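PDB 5OCP: periplasmic binding protein/LacI transcriptional regulator from Shewanella sp. ANA-3, which binds L-arabinofuranose, in both its alpha and beta forms, and probably delivers it to an ABC transporter for uptake from the periplasm. Local coordinates for residues A[5-10]-A[16-21]; A[226-231]-A[238-243]; A[114-119]-A[152-157]. One frame throughout, in Å; residues are numbered along the deposited sequence.

Interaction 1. Residues A[5-10]-A[16-21]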
ATOM      1  N   PHE A   5     -13.976 -11.561  -1.047  1.00 14.65           N
ATOM      2  CA  PHE A   5     -12.981 -10.503  -0.919  1.00 14.42           C
ATOM      3  C   PHE A   5     -13.024  -9.614  -2.134  1.00 13.70           C
ATOM      4  O   PHE A   5     -12.722 -10.063  -3.265  1.00 13.94           O
ATOM      5  CB  PHE A   5     -11.590 -11.099  -0.756  1.00 14.09           C
ATOM      6  CG  PHE A   5     -10.476 -10.090  -0.722  1.00 15.04           C
ATOM      7  CD1 PHE A   5     -10.655  -8.823  -0.245  1.00 21.80           C
ATOM      8  CD2 PHE A   5      -9.291 -10.399  -1.266  1.00 19.57           C
ATOM      9  CE1 PHE A   5      -9.597  -7.942  -0.188  1.00 22.13           C
ATOM     10  CE2 PHE A   5      -8.226  -9.540  -1.216  1.00 20.73           C
ATOM     11  CZ  PHE A   5      -8.374  -8.318  -0.658  1.00 20.15           C
ATOM     12  N   SER A   6     -13.339  -8.321  -1.942  1.00 12.90           N
ATOM     13  CA  SER A   6     -13.310  -7.332  -2.998  1.00 12.87           C
ATOM     14  C   SER A   6     -11.991  -6.594  -2.995  1.00 12.41           C
ATOM     15  O   SER A   6     -11.716  -5.767  -2.080  1.00 13.38           O
ATOM     16  CB  SER A   6     -14.469  -6.352  -2.885  1.00 13.42           C
ATOM     17  OG  SER A   6     -14.259  -5.263  -3.847  1.00 13.37           O
ATOM     18  N   GLN A   7     -11.106  -6.903  -3.959  1.00 12.51           N
ATOM     19  CA  GLN A   7      -9.801  -6.273  -4.118  1.00 12.40           C
ATOM     20  C   GLN A   7      -9.855  -5.116  -5.068  1.00 13.42           C
ATOM     21  O   GLN A   7     -10.669  -5.120  -6.047  1.00 13.13           O
ATOM     22  CB  GLN A   7      -8.810  -7.348  -4.573  1.00 12.38           C
ATOM     23  CG  GLN A   7      -7.370  -6.965  -4.811  1.00 12.78           C
ATOM     24  CD  GLN A   7      -6.689  -6.498  -3.556  1.00 12.74           C
ATOM     25  OE1 GLN A   7      -6.993  -5.435  -3.011  1.00 13.16           O
ATOM     26  NE2 GLN A   7      -5.703  -7.270  -3.124  1.00 13.18           N
ATOM     27  N   VAL A   8      -8.989  -4.157  -4.817  1.00 13.43           N
ATOM     28  CA  VAL A   8      -8.903  -2.939  -5.616  1.00 14.39           C
ATOM     29  C   VAL A   8      -8.627  -3.205  -7.115  1.00 16.45           C
ATOM     30  O   VAL A   8      -9.268  -2.573  -8.008  1.00 15.73           O
ATOM     31  CB  VAL A   8      -7.791  -2.039  -5.037  1.00 15.85           C
ATOM     32  CG1 VAL A   8      -7.473  -0.894  -5.942  1.00 17.54           C
ATOM     33  CG2 VAL A   8      -8.159  -1.569  -3.586  1.00 15.21           C
ATOM     34  N   GLY A   9      -7.595  -3.982  -7.359  1.00 15.41           N
ATOM     35  CA  GLY A   9      -7.011  -4.122  -8.683  1.00 16.93           C
ATOM     36  C   GLY A   9      -5.634  -4.746  -8.621  1.00 16.23           C
ATOM     37  O   GLY A   9      -5.365  -5.551  -7.741  1.00 16.60           O
ATOM     38  N   SER A  10      -4.762  -4.317  -9.524  1.00 16.68           N
ATOM     39  CA  SER A  10      -3.419  -4.881  -9.688  1.00 18.13           C
ATOM     40  C   SER A  10      -2.423  -3.800 -10.053  1.00 17.89           C
ATOM     41  O   SER A  10      -1.493  -4.021 -10.827  1.00 20.98           O
ATOM     42  CB  SER A  10      -3.473  -6.038 -10.695  1.00 21.42           C
ATOM     43  OG  SER A  10      -3.942  -5.517 -11.900  1.00 25.41           O
ATOM     44  N   THR A  16      -0.626  -7.064  -6.011  1.00 13.95           N
ATOM     45  CA  THR A  16      -0.796  -8.456  -6.480  1.00 15.27           C
ATOM     46  C   THR A  16      -0.235  -9.417  -5.465  1.00 12.62           C
ATOM     47  O   THR A  16      -0.848 -10.534  -5.231  1.00 14.05           O
ATOM     48  CB  THR A  16      -0.173  -8.662  -7.870  1.00 18.23           C
ATOM     49  OG1 THR A  16       1.155  -8.252  -7.849  1.00 21.52           O
ATOM     50  CG2 THR A  16      -0.833  -7.788  -8.908  1.00 18.20           C
ATOM     51  N   SER A  17       0.832  -9.048  -4.760  1.00 12.86           N
ATOM     52  CA  SER A  17       1.325  -9.853  -3.644  1.00 14.06           C
ATOM     53  C   SER A  17       0.321 -10.016  -2.500  1.00 13.28           C
ATOM     54  O   SER A  17       0.176 -11.119  -1.882  1.00 12.99           O
ATOM     55  CB  SER A  17       2.699  -9.343  -3.122  1.00 15.54           C
ATOM     56  OG  SER A  17       2.555  -8.221  -2.217  1.00 21.48           O
ATOM     57  N   PHE A  18      -0.442  -8.958  -2.256  1.00 13.20           N
ATOM     58  CA  PHE A  18      -1.540  -8.942  -1.263  1.00 12.72           C
ATOM     59  C   PHE A  18      -2.603  -9.881  -1.703  1.00 13.63           C
ATOM     60  O   PHE A  18      -3.075 -10.731  -0.879  1.00 12.16           O
ATOM     61  CB  PHE A  18      -2.084  -7.544  -1.100  1.00 13.70           C
ATOM     62  CG  PHE A  18      -3.201  -7.352  -0.141  1.00 12.72           C
ATOM     63  CD1 PHE A  18      -3.405  -8.140   0.943  1.00 16.20           C
ATOM     64  CD2 PHE A  18      -4.070  -6.242  -0.357  1.00 14.89           C
ATOM     65  CE1 PHE A  18      -4.434  -7.879   1.799  1.00 16.90           C
ATOM     66  CE2 PHE A  18      -5.124  -5.961   0.487  1.00 14.15           C
ATOM     67  CZ  PHE A  18      -5.298  -6.808   1.572  1.00 16.63           C
ATOM     68  N   SER A  19      -2.990  -9.807  -2.942  1.00 13.00           N
ATOM     69  CA  SER A  19      -4.018 -10.761  -3.435  1.00 13.26           C
ATOM     70  C   SER A  19      -3.547 -12.240  -3.254  1.00 13.62           C
ATOM     71  O   SER A  19      -4.239 -13.077  -2.742  1.00 16.46           O
ATOM     72  CB  SER A  19      -4.376 -10.517  -4.870  1.00 12.84           C
ATOM     73  OG  SER A  19      -4.877  -9.219  -4.977  1.00 13.99           O
ATOM     74  N   GLU A  20      -2.319 -12.512  -3.641  1.00 14.85           N
ATOM     75  CA  GLU A  20      -1.761 -13.857  -3.467  1.00 17.54           C
ATOM     76  C   GLU A  20      -1.663 -14.309  -2.026  1.00 16.26           C
ATOM     77  O   GLU A  20      -1.970 -15.490  -1.684  1.00 15.33           O
ATOM     78  CB  GLU A  20      -0.364 -13.979  -4.166  1.00 19.21           C
ATOM     79  CG  GLU A  20      -0.469 -13.965  -5.665  1.00 24.83           C
ATOM     80  CD  GLU A  20      -1.383 -15.112  -6.255  1.00 34.56           C
ATOM     81  OE1 GLU A  20      -1.412 -16.284  -5.750  1.00 45.53           O
ATOM     82  OE2 GLU A  20      -2.104 -14.847  -7.249  1.00 47.91           O
ATOM     83  N   ALA A  21      -1.312 -13.396  -1.140  1.00 14.70           N
ATOM     84  CA  ALA A  21      -1.308 -13.652   0.304  1.00 15.91           C
ATOM     85  C   ALA A  21      -2.664 -13.967   0.900  1.00 16.10           C
ATOM     86  O   ALA A  21      -2.800 -14.928   1.650  1.00 16.95           O
ATOM     87  CB  ALA A  21      -0.739 -12.497   1.070  1.00 14.27           C
TER
HETATM   88  O   HOH W   1      -4.366  -8.080  -7.385  1.00 18.17           O
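Gln7 reaches from the end of strand 2-7 to Ser19 on helix 13-29, its NE2 giving a hydrogen bond of 2.8 Å to Ser19 OG at an N-H...O angle of 157°, with the hydroxyl nearly in the amide plane. CG stands anti to the backbone N, and the bend at chi2 then sets NE2 toward Ser19 and OE1 back toward Val8 N. OE1 takes that backbone N on a lone pair at 3.0 Å and also accepts a hydrogen bond from Arg15 NH1; with NE2 held as well, the amide's rotation is fixed at both ends. NE2 lies 3.4 Å from Phe18 CD2, amide and ring planes 68° apart. Deeper in, the Phe5 ring turns its edge to the face of Phe18, centroids 5.8 Å apart and planes at 64°, with Val87 touching both rings. This is the first beta-alpha-beta unit of the N-terminal lobe of a periplasmic binding protein fold, strand and helix running almost antiparallel, and Phe18 also meets the ring of Trp14, a residue of the sugar pocket. Between loop and helix a water fills in, bonded to Gly9 O and, at 2.7 Å, to Ser19 OG, which has a further weak bond with Arg15 O. Towards solvent the packing thins: at the exposed Ser10, CB merely rests against Thr16 CG2 at 3.6 Å, while Thr16 OG1 turns back to Gly13 O of its own helix.

Interaction 2. Residues A[226-231]-A[238-243]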
ATOM      1  N   PRO A 226      10.044  -7.201  -3.097  1.00 17.53           N
ATOM      2  CA  PRO A 226      11.366  -7.791  -3.360  1.00 19.38           C
ATOM      3  C   PRO A 226      12.191  -7.076  -4.401  1.00 17.21           C
ATOM      4  O   PRO A 226      13.389  -6.922  -4.164  1.00 20.32           O
ATOM      5  CB  PRO A 226      10.994  -9.197  -3.851  1.00 21.56           C
ATOM      6  CG  PRO A 226       9.788  -9.530  -3.019  1.00 20.82           C
ATOM      7  CD  PRO A 226       8.994  -8.243  -3.060  1.00 20.96           C
ATOM      8  N   ASP A 227      11.575  -6.608  -5.457  1.00 18.17           N
ATOM      9  CA  ASP A 227      12.265  -5.835  -6.492  1.00 19.23           C
ATOM     10  C   ASP A 227      12.892  -4.570  -5.908  1.00 18.65           C
ATOM     11  O   ASP A 227      13.944  -4.072  -6.402  1.00 17.64           O
ATOM     12  CB  ASP A 227      11.413  -5.438  -7.641  1.00 23.02           C
ATOM     13  CG  ASP A 227      11.177  -6.579  -8.617  1.00 31.36           C
ATOM     14  OD1 ASP A 227      11.772  -7.682  -8.419  1.00 30.60           O
ATOM     15  OD2 ASP A 227      10.426  -6.321  -9.560  1.00 33.47           O
ATOM     16  N   TYR A 228      12.257  -3.999  -4.887  1.00 15.56           N
ATOM     17  CA  TYR A 228      12.881  -2.811  -4.249  1.00 14.89           C
ATOM     18  C   TYR A 228      14.090  -3.161  -3.364  1.00 15.14           C
ATOM     19  O   TYR A 228      15.114  -2.420  -3.284  1.00 15.92           O
ATOM     20  CB  TYR A 228      11.832  -2.006  -3.476  1.00 13.15           C
ATOM     21  CG  TYR A 228      12.255  -0.625  -3.083  1.00 12.13           C
ATOM     22  CD1 TYR A 228      12.966  -0.362  -1.925  1.00 11.47           C
ATOM     23  CD2 TYR A 228      11.871   0.498  -3.874  1.00 11.93           C
ATOM     24  CE1 TYR A 228      13.338   0.930  -1.536  1.00 10.78           C
ATOM     25  CE2 TYR A 228      12.225   1.779  -3.499  1.00 11.31           C
ATOM     26  CZ  TYR A 228      12.883   2.019  -2.331  1.00 11.44           C
ATOM     27  OH  TYR A 228      13.247   3.277  -1.963  1.00 10.85           O
ATOM     28  N   PHE A 229      14.014  -4.291  -2.642  1.00 14.24           N
ATOM     29  CA  PHE A 229      15.103  -4.794  -1.859  1.00 14.91           C
ATOM     30  C   PHE A 229      16.275  -5.126  -2.826  1.00 15.35           C
ATOM     31  O   PHE A 229      17.416  -4.796  -2.506  1.00 16.83           O
ATOM     32  CB  PHE A 229      14.733  -6.061  -1.085  1.00 14.80           C
ATOM     33  CG  PHE A 229      14.092  -5.738   0.232  1.00 15.39           C
ATOM     34  CD1 PHE A 229      14.874  -5.510   1.377  1.00 16.17           C
ATOM     35  CD2 PHE A 229      12.704  -5.700   0.338  1.00 15.87           C
ATOM     36  CE1 PHE A 229      14.317  -5.153   2.574  1.00 16.76           C
ATOM     37  CE2 PHE A 229      12.131  -5.378   1.561  1.00 14.26           C
ATOM     38  CZ  PHE A 229      12.909  -5.053   2.659  1.00 15.90           C
ATOM     39  N   LYS A 230      15.924  -5.653  -3.970  1.00 18.64           N
ATOM     40  CA  LYS A 230      16.963  -5.895  -5.019  1.00 20.57           C
ATOM     41  C   LYS A 230      17.665  -4.582  -5.476  1.00 18.53           C
ATOM     42  O   LYS A 230      18.896  -4.458  -5.422  1.00 17.57           O
ATOM     43  CB  LYS A 230      16.414  -6.606  -6.193  1.00 22.95           C
ATOM     44  CG  LYS A 230      17.492  -6.867  -7.256  1.00 30.79           C
ATOM     45  CD  LYS A 230      17.071  -7.928  -8.274  1.00 37.31           C
ATOM     46  CE  LYS A 230      18.187  -8.184  -9.303  1.00 43.12           C
ATOM     47  NZ  LYS A 230      19.509  -8.439  -8.637  1.00 46.82           N
ATOM     48  N   ALA A 231      16.855  -3.581  -5.790  1.00 16.88           N
ATOM     49  CA  ALA A 231      17.331  -2.242  -6.062  1.00 15.80           C
ATOM     50  C   ALA A 231      18.181  -1.612  -4.959  1.00 16.48           C
ATOM     51  O   ALA A 231      19.169  -0.885  -5.223  1.00 16.31           O
ATOM     52  CB  ALA A 231      16.122  -1.361  -6.428  1.00 14.66           C
ATOM     53  N   ASN A 238      17.260   3.844  -1.696  1.00 10.85           N
ATOM     54  CA  ASN A 238      17.868   3.946  -0.375  1.00 10.97           C
ATOM     55  C   ASN A 238      17.126   3.292   0.754  1.00 13.16           C
ATOM     56  O   ASN A 238      17.762   2.646   1.561  1.00 14.39           O
ATOM     57  CB  ASN A 238      18.123   5.342  -0.049  1.00 11.40           C
ATOM     58  CG  ASN A 238      19.077   5.974  -1.060  1.00 12.51           C
ATOM     59  OD1 ASN A 238      18.643   6.498  -2.089  1.00 12.94           O
ATOM     60  ND2 ASN A 238      20.399   5.836  -0.811  1.00 12.64           N
ATOM     61  N   ALA A 239      15.810   3.506   0.823  1.00 11.92           N
ATOM     62  CA  ALA A 239      15.014   3.107   2.056  1.00 11.25           C
ATOM     63  C   ALA A 239      13.581   2.876   1.713  1.00 10.53           C
ATOM     64  O   ALA A 239      13.032   3.511   0.802  1.00  9.94           O
ATOM     65  CB  ALA A 239      15.120   4.103   3.201  1.00 11.87           C
ATOM     66  N   THR A 240      12.946   1.905   2.392  1.00 10.15           N
ATOM     67  CA  THR A 240      11.521   1.698   2.281  1.00 10.57           C
ATOM     68  C   THR A 240      10.979   1.202   3.594  1.00 12.36           C
ATOM     69  O   THR A 240      11.722   0.683   4.417  1.00 15.39           O
ATOM     70  CB  THR A 240      11.188   0.734   1.137  1.00 13.74           C
ATOM     71  OG1 THR A 240       9.788   0.653   0.915  1.00 13.40           O
ATOM     72  CG2 THR A 240      11.694  -0.685   1.438  1.00 12.91           C
ATOM     73  N   VAL A 241       9.697   1.396   3.822  1.00 10.82           N
ATOM     74  CA  VAL A 241       9.017   0.813   4.975  1.00 11.78           C
ATOM     75  C   VAL A 241       8.282  -0.387   4.511  1.00 10.52           C
ATOM     76  O   VAL A 241       7.522  -0.414   3.508  1.00 11.55           O
ATOM     77  CB  VAL A 241       8.025   1.830   5.603  1.00 13.16           C
ATOM     78  CG1 VAL A 241       7.225   1.176   6.733  1.00 12.77           C
ATOM     79  CG2 VAL A 241       8.750   3.104   5.978  1.00 15.53           C
ATOM     80  N   GLU A 242       8.439  -1.495   5.208  1.00 10.97           N
ATOM     81  CA  GLU A 242       7.777  -2.722   4.831  1.00 10.92           C
ATOM     82  C   GLU A 242       6.302  -2.672   5.102  1.00 12.00           C
ATOM     83  O   GLU A 242       5.909  -2.220   6.160  1.00 13.31           O
ATOM     84  CB  GLU A 242       8.390  -3.885   5.656  1.00 13.30           C
ATOM     85  CG  GLU A 242       7.832  -5.219   5.319  1.00 16.52           C
ATOM     86  CD  GLU A 242       8.525  -6.408   6.008  1.00 20.21           C
ATOM     87  OE1 GLU A 242       8.376  -7.471   5.471  1.00 19.65           O
ATOM     88  OE2 GLU A 242       9.227  -6.309   7.025  1.00 23.22           O
ATOM     89  N   LEU A 243       5.510  -3.125   4.157  1.00 11.85           N
ATOM     90  CA  LEU A 243       4.047  -3.198   4.265  1.00 11.90           C
ATOM     91  C   LEU A 243       3.694  -4.677   4.104  1.00 13.64           C
ATOM     92  O   LEU A 243       3.835  -5.245   3.027  1.00 14.76           O
ATOM     93  CB  LEU A 243       3.356  -2.418   3.205  1.00 12.83           C
ATOM     94  CG  LEU A 243       1.826  -2.389   3.190  1.00 15.33           C
ATOM     95  CD1 LEU A 243       1.350  -1.781   4.479  1.00 18.91           C
ATOM     96  CD2 LEU A 243       1.257  -1.667   1.965  1.00 14.43           C
TER
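Thr240 OG1, set over one face of the Tyr228 ring towards its rim, is held by a hydrogen bond with Asp196 OD1 at the head of helix 196-208, and Gly224 N is a weak second partner. The two residues join the start of helix 226-234 to strand 239-242 within the beta-alpha-beta unit that strand 218-221 opens, part of the C-terminal lobe of this periplasmic binding protein. Tyr228 carries nearly the whole contact from the helix side. Its CG lies anti to the backbone N (chi1 -165°), which sends the ring across to the strand, so that the phenol spans the gap between segments whose nearest CA atoms, those of Tyr228 and Thr240, are 8.1 Å apart. At the far end Tyr228 OH makes a weak hydrogen bond to the backbone carbonyl of Ala239, OH to O 2.8 Å. Along the way the CD1-CE1 side of the ring lies alongside CB and CG2 of Thr240, the phenol pointing to the strand and the threonine back to the helix. Tyr228 CE1 comes to 3.4 Å from Thr240 CB, and Tyr228 CD1 to 3.6 Å from Thr240 CG2. Ala199 of helix 196-208 also touches Tyr228, and Ile219 and Ser221 of strand 218-221 complete the packing, leaving the phenol buried among helix, strand and loop. Farther along the strand segment, Leu243 touches the bound arabinofuranose, and its carbonyl O accepts a hydrogen bond from Trp14 NE1, whereas at the other end Asn238 OD1 accepts one from the backbone N of Ile219.

Interaction 3. Residues A[114-119]-A[152-157]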
ATOM      1  N   ILE A 114       9.641   7.112   7.426  1.00 10.79           N
ATOM      2  CA  ILE A 114      10.482   7.315   6.221  1.00 11.65           C
ATOM      3  C   ILE A 114      10.956   8.775   6.184  1.00 12.17           C
ATOM      4  O   ILE A 114      12.111   9.046   5.830  1.00 13.11           O
ATOM      5  CB  ILE A 114       9.776   6.741   4.957  1.00 13.96           C
ATOM      6  CG1 ILE A 114      10.831   6.459   3.876  1.00 16.90           C
ATOM      7  CG2 ILE A 114       8.638   7.596   4.512  1.00 14.23           C
ATOM      8  CD1 ILE A 114      11.701   5.295   4.210  1.00 15.72           C
ATOM      9  N   GLY A 115      10.085   9.701   6.550  1.00 11.46           N
ATOM     10  CA  GLY A 115      10.490  11.120   6.663  1.00 12.25           C
ATOM     11  C   GLY A 115      11.590  11.337   7.663  1.00 12.30           C
ATOM     12  O   GLY A 115      12.545  12.061   7.432  1.00 11.59           O
ATOM     13  N   GLN A 116      11.491  10.711   8.827  1.00 13.26           N
ATOM     14  CA  GLN A 116      12.531  10.849   9.822  1.00 13.03           C
ATOM     15  C   GLN A 116      13.823  10.275   9.368  1.00 13.54           C
ATOM     16  O   GLN A 116      14.872  10.881   9.574  1.00 15.04           O
ATOM     17  CB  GLN A 116      12.099  10.209  11.155  1.00 16.35           C
ATOM     18  CG  GLN A 116      12.975  10.575  12.341  1.00 17.14           C
ATOM     19  CD  GLN A 116      13.002  12.067  12.626  1.00 17.82           C
ATOM     20  OE1 GLN A 116      11.992  12.660  12.945  1.00 18.68           O
ATOM     21  NE2 GLN A 116      14.140  12.700  12.402  1.00 19.52           N
ATOM     22  N   TRP A 117      13.780   9.119   8.713  1.00 12.25           N
ATOM     23  CA  TRP A 117      14.965   8.492   8.203  1.00 12.73           C
ATOM     24  C   TRP A 117      15.691   9.441   7.216  1.00 12.52           C
ATOM     25  O   TRP A 117      16.913   9.630   7.277  1.00 13.49           O
ATOM     26  CB  TRP A 117      14.673   7.133   7.515  1.00 13.87           C
ATOM     27  CG  TRP A 117      15.949   6.492   7.036  1.00 14.13           C
ATOM     28  CD1 TRP A 117      16.778   5.633   7.762  1.00 14.69           C
ATOM     29  CD2 TRP A 117      16.590   6.651   5.749  1.00 15.30           C
ATOM     30  NE1 TRP A 117      17.894   5.316   6.985  1.00 15.95           N
ATOM     31  CE2 TRP A 117      17.823   5.976   5.795  1.00 15.62           C
ATOM     32  CE3 TRP A 117      16.285   7.390   4.623  1.00 13.47           C
ATOM     33  CZ2 TRP A 117      18.673   5.917   4.709  1.00 15.45           C
ATOM     34  CZ3 TRP A 117      17.176   7.383   3.541  1.00 16.23           C
ATOM     35  CH2 TRP A 117      18.352   6.657   3.611  1.00 18.36           C
ATOM     36  N   LEU A 118      14.896  10.007   6.304  1.00 12.14           N
ATOM     37  CA  LEU A 118      15.451  10.936   5.326  1.00 11.61           C
ATOM     38  C   LEU A 118      16.057  12.191   5.992  1.00 13.65           C
ATOM     39  O   LEU A 118      17.135  12.654   5.576  1.00 14.22           O
ATOM     40  CB  LEU A 118      14.379  11.346   4.316  1.00 12.93           C
ATOM     41  CG  LEU A 118      14.877  12.234   3.191  1.00 13.16           C
ATOM     42  CD1 LEU A 118      15.902  11.549   2.293  1.00 14.03           C
ATOM     43  CD2 LEU A 118      13.676  12.750   2.401  1.00 14.96           C
ATOM     44  N   MET A 119      15.391  12.724   7.006  1.00 13.75           N
ATOM     45  CA  MET A 119      15.976  13.877   7.720  1.00 14.22           C
ATOM     46  C   MET A 119      17.269  13.514   8.391  1.00 15.59           C
ATOM     47  O   MET A 119      18.200  14.330   8.418  1.00 16.15           O
ATOM     48  CB  MET A 119      14.997  14.500   8.707  1.00 14.59           C
ATOM     49  CG  MET A 119      13.671  14.977   8.086  1.00 15.29           C
ATOM     50  SD  MET A 119      13.983  16.386   7.009  1.00 17.54           S
ATOM     51  CE  MET A 119      14.094  15.604   5.384  1.00 15.70           C
ATOM     52  N   ALA A 152       8.046  19.260   8.630  1.00 20.65           N
ATOM     53  CA  ALA A 152       7.681  20.617   9.167  1.00 25.15           C
ATOM     54  C   ALA A 152       8.617  21.085  10.282  1.00 26.42           C
ATOM     55  O   ALA A 152       8.762  22.286  10.452  1.00 25.54           O
ATOM     56  CB  ALA A 152       6.246  20.652   9.644  1.00 25.27           C
ATOM     57  N   ASN A 153       9.270  20.152  10.984  1.00 24.59           N
ATOM     58  CA  ASN A 153      10.265  20.446  12.057  1.00 27.98           C
ATOM     59  C   ASN A 153      11.644  20.863  11.564  1.00 25.82           C
ATOM     60  O   ASN A 153      12.524  21.156  12.375  1.00 27.06           O
ATOM     61  CB  ASN A 153      10.489  19.201  12.919  1.00 32.28           C
ATOM     62  CG  ASN A 153       9.212  18.653  13.496  1.00 39.58           C
ATOM     63  OD1 ASN A 153       8.950  17.431  13.466  1.00 45.70           O
ATOM     64  ND2 ASN A 153       8.414  19.531  14.006  1.00 31.16           N
ATOM     65  N   TYR A 154      11.892  20.773  10.251  1.00 20.88           N
ATOM     66  CA  TYR A 154      13.194  20.941   9.681  1.00 20.12           C
ATOM     67  C   TYR A 154      13.146  22.081   8.691  1.00 19.50           C
ATOM     68  O   TYR A 154      12.678  21.908   7.606  1.00 23.11           O
ATOM     69  CB  TYR A 154      13.620  19.644   8.963  1.00 18.13           C
ATOM     70  CG  TYR A 154      13.930  18.536   9.944  1.00 18.24           C
ATOM     71  CD1 TYR A 154      15.205  18.401  10.493  1.00 18.93           C
ATOM     72  CD2 TYR A 154      12.903  17.663  10.380  1.00 17.83           C
ATOM     73  CE1 TYR A 154      15.484  17.397  11.404  1.00 21.10           C
ATOM     74  CE2 TYR A 154      13.154  16.689  11.330  1.00 20.05           C
ATOM     75  CZ  TYR A 154      14.442  16.548  11.824  1.00 20.51           C
ATOM     76  OH  TYR A 154      14.707  15.572  12.763  1.00 24.27           O
ATOM     77  N   PRO A 155      13.607  23.295   9.078  1.00 23.90           N
ATOM     78  CA  PRO A 155      13.469  24.445   8.160  1.00 22.63           C
ATOM     79  C   PRO A 155      14.142  24.330   6.773  1.00 21.54           C
ATOM     80  O   PRO A 155      13.741  24.974   5.815  1.00 25.94           O
ATOM     81  CB  PRO A 155      14.138  25.620   8.970  1.00 24.33           C
ATOM     82  CG  PRO A 155      14.929  24.971  10.030  1.00 27.85           C
ATOM     83  CD  PRO A 155      14.222  23.675  10.361  1.00 22.95           C
ATOM     84  N   ASN A 156      15.162  23.501   6.640  1.00 21.91           N
ATOM     85  CA  ASN A 156      15.917  23.346   5.395  1.00 20.70           C
ATOM     86  C   ASN A 156      15.504  22.103   4.525  1.00 19.58           C
ATOM     87  O   ASN A 156      16.204  21.714   3.554  1.00 20.19           O
ATOM     88  CB  ASN A 156      17.366  23.297   5.718  1.00 22.32           C
ATOM     89  CG  ASN A 156      17.851  24.641   6.274  1.00 27.43           C
ATOM     90  OD1 ASN A 156      17.589  25.674   5.724  1.00 37.15           O
ATOM     91  ND2 ASN A 156      18.649  24.577   7.286  1.00 28.82           N
ATOM     92  N   ALA A 157      14.384  21.529   4.903  1.00 18.79           N
ATOM     93  CA  ALA A 157      13.762  20.499   4.147  1.00 18.87           C
ATOM     94  C   ALA A 157      12.459  21.027   3.565  1.00 19.52           C
ATOM     95  O   ALA A 157      11.704  21.687   4.211  1.00 23.90           O
ATOM     96  CB  ALA A 157      13.470  19.345   5.056  1.00 19.08           C
TER
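Met119 has its CG beside the backbone N and anti to the carbonyl carbon (chi1 -58°), and the chain then bends at chi2 and again at chi3. CB already lies over the ring of Tyr154, and these torsions bring CG and SD along the same face. CB sits over the centre of the ring, 3.8 Å from its centroid, in a CH-pi contact close to the ring normal. CG follows, 3.6 Å from Tyr154 CD2, and SD passes over the face at 4.1 Å from the centroid and 29° off the normal, a Met-aromatic contact. The methionine thus runs from the ring centre back towards the tyrosine's own CB, the reverse of the direction in which the tyrosine extends, and SD ends 3.6 Å from Tyr154 CG. Beyond the ring SD goes on to Ala157 CB at 3.6 Å, where strand 157-164 begins. The contact sits in the C-terminal lobe of the periplasmic binding protein fold, about 22 Å from the centre of the chain to its own centre: helix 107-121 is joined here to the link that carries the chain from helix 138-151 into strand 157-164. That link makes a type I beta turn from Tyr154 to Ala157, which brings the tyrosine and the alanine to the same methionine. Ile151, at the end of helix 138-151, packs on Met119 as well. The phenol end has a grip of its own. Gln116 lies one helical turn before Asp120, and its NE2 donates to Tyr154 OH at 2.9 Å with an N-H...O angle of 167°. The hydroxyl lies in the plane of the amide, although that plane and the ring are steeply inclined to each other. The same NE2 bonds to Asp120 OD1, which helps to set how the amide is turned towards the tyrosine.

How the interactions relate
From the N terminus, interaction 1 comes first and bridges five residues, the turn after strand 2-7 and the start of helix 13-29, in the N-terminal lobe. Interaction 3 follows, spanning 32 residues from helix 107-121 to the turn before strand 157-164, and interaction 2 closes a six-residue gap late in the chain. The three lie in series, none crossing or enclosing another. Interactions 2 and 3 share the C-terminal lobe and touch: Ile114 and Trp117 of helix 107-121 pack on Ala239 of strand 239-242, with Ala239 CB 3.8 Å from Ile114 CD1. Interaction 1 keeps about 6 Å, nearest atoms, from interaction 2 across the cleft, and about 18 Å from interaction 3.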